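Local coordinates for response regulator receiver protein (Desulfuromonas acetoxidans, PDB 2ZAY) that probably acts as a two-component signalling switch through its CheY-like receiver domain, the part of the longer protein present in this chain, at residues 98-102 / 103-107. Numbering follows the deposited sequence.
Sequences AQLLD and MGFID
With CG anti to the carbonyl carbon in both (chi1 -86° in the phenylalanine, -66° in the leucine), Phe105 and Leu100 are turned toward each other, and their side chains cross at a slant where a Schellman motif ends helix 94-103 of the receiver domain. Leu100 CD2 lies 3.6 Å from Phe105 CE2, and Leu100 CB backs onto CD2 of the same ring. Gly104, with a positive phi of 128°, turns the chain out of the helix; a side chain at these backbone angles would run into the carbonyl oxygen of Met103. Two bonds then reach back into the last turn. Phe105 N donates to Leu100 O at 3.2 Å, and Gly104 N donates to Leu101 O at 3.1 Å, approaching from above that carbonyl plane. Met103 N continues the helical pattern to Gln99 O at 3.1 Å.

Beyond the turn the chain enters strand 107-110 at the edge of the parallel sheet. Phe105 also packs on Val85 and Ala87 of the neighbouring strand and meets the ring of Phe71 from helix 67-75, so the aromatic ties the helix end to the sheet. Cut back to alanine, this position would probably leave Leu100 CD2 and the ring of Phe71 without the aromatic surface they pack against. The extended chi2 of Met103 carries SD to 4.2 Å from Leu100 CD2. Leu101 CD2 sits 3.7 Å from Phe105 O. Leu100 O, besides accepting from Phe105 N, lies at the edge of the phenylalanine ring and in its plane, 3.3 Å from CD2.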
loop_
_atom_site.group_PDB
_atom_site.type_symbol
_atom_site.label_atom_id
_atom_site.label_comp_id
_atom_site.label_asym_id
_atom_site.label_seq_id
_atom_site.Cartn_x
_atom_site.Cartn_y
_atom_site.Cartn_z
ATOM N N ALA A 98 6.888 -14.223 2.451
ATOM C CA ALA A 98 6.733 -14.715 3.819
ATOM C C ALA A 98 7.211 -13.703 4.858
ATOM O O ALA A 98 6.549 -13.507 5.874
ATOM C CB ALA A 98 7.472 -16.045 4.001
ATOM N N GLN A 99 8.351 -13.055 4.614
ATOM C CA GLN A 99 8.850 -12.067 5.574
ATOM C C GLN A 99 7.877 -10.903 5.785
ATOM O O GLN A 99 7.612 -10.500 6.924
ATOM C CB GLN A 99 10.207 -11.506 5.128
ATOM C CG GLN A 99 10.617 -10.229 5.875
ATOM C CD GLN A 99 11.971 -9.684 5.435
ATOM O OE1 GLN A 99 12.293 -9.666 4.242
ATOM N NE2 GLN A 99 12.765 -9.221 6.397
ATOM N N LEU A 100 7.343 -10.359 4.696
ATOM C CA LEU A 100 6.414 -9.236 4.810
ATOM C C LEU A 100 5.116 -9.654 5.498
ATOM O O LEU A 100 4.622 -8.961 6.390
ATOM C CB LEU A 100 6.121 -8.650 3.433
ATOM C CG LEU A 100 7.328 -7.989 2.755
ATOM C CD1 LEU A 100 6.880 -7.347 1.443
ATOM C CD2 LEU A 100 7.939 -6.948 3.673
ATOM N N LEU A 101 4.565 -10.789 5.095
ATOM C CA LEU A 101 3.343 -11.270 5.734
ATOM C C LEU A 101 3.596 -11.554 7.224
ATOM O O LEU A 101 2.761 -11.237 8.073
ATOM C CB LEU A 101 2.832 -12.543 5.041
ATOM C CG LEU A 101 2.270 -12.389 3.624
ATOM C CD1 LEU A 101 1.765 -13.733 3.125
ATOM C CD2 LEU A 101 1.129 -11.374 3.630
ATOM N N ASP A 102 4.747 -12.146 7.539
ATOM C CA ASP A 102 5.065 -12.469 8.937
ATOM C C ASP A 102 5.158 -11.220 9.808
ATOM O O ASP A 102 4.812 -11.255 10.989
ATOM C CB ASP A 102 6.367 -13.280 9.025
ATOM C CG ASP A 102 6.213 -14.700 8.479
ATOM O OD1 ASP A 102 5.075 -15.213 8.424
ATOM O OD2 ASP A 102 7.232 -15.321 8.115
ATOM N N MET A 103 5.615 -10.124 9.200
ATOM C CA MET A 103 5.765 -8.805 9.830
ATOM C C MET A 103 4.438 -8.153 10.183
ATOM O O MET A 103 4.368 -7.330 11.105
ATOM C CB MET A 103 6.445 -7.837 8.870
ATOM C CG MET A 103 7.902 -7.629 9.049
ATOM S SD MET A 103 8.403 -6.432 7.816
ATOM C CE MET A 103 8.070 -4.898 8.654
ATOM N N GLY A 104 3.401 -8.467 9.414
ATOM C CA GLY A 104 2.106 -7.870 9.680
ATOM C C GLY A 104 1.452 -7.222 8.472
ATOM O O GLY A 104 0.343 -6.686 8.579
ATOM N N PHE A 105 2.130 -7.228 7.327
ATOM C CA PHE A 105 1.517 -6.666 6.125
ATOM C C PHE A 105 0.238 -7.474 5.925
ATOM O O PHE A 105 0.255 -8.705 6.023
ATOM C CB PHE A 105 2.449 -6.818 4.917
ATOM C CG PHE A 105 3.454 -5.697 4.782
ATOM C CD1 PHE A 105 3.142 -4.548 4.065
ATOM C CD2 PHE A 105 4.701 -5.777 5.409
ATOM C CE1 PHE A 105 4.055 -3.482 3.971
ATOM C CE2 PHE A 105 5.622 -4.716 5.321
ATOM C CZ PHE A 105 5.297 -3.573 4.604
ATOM N N ILE A 106 -0.872 -6.795 5.654
ATOM C CA ILE A 106 -2.143 -7.504 5.507
ATOM C C ILE A 106 -2.239 -8.350 4.238
ATOM O O ILE A 106 -3.025 -9.301 4.175
ATOM C CB ILE A 106 -3.334 -6.522 5.589
ATOM C CG1 ILE A 106 -4.575 -7.270 6.075
ATOM C CG2 ILE A 106 -3.561 -5.856 4.245
ATOM C CD1 ILE A 106 -5.704 -6.354 6.478
ATOM N N ASP A 107 -1.464 -7.999 3.219
ATOM C CA ASP A 107 -1.441 -8.775 1.978
ATOM C C ASP A 107 -0.150 -8.464 1.223
ATOM O O ASP A 107 0.573 -7.519 1.565
ATOM C CB ASP A 107 -2.657 -8.471 1.082
ATOM C CG ASP A 107 -3.048 -9.667 0.201
ATOM O OD1 ASP A 107 -2.184 -10.535 -0.063
ATOM O OD2 ASP A 107 -4.217 -9.744 -0.235
#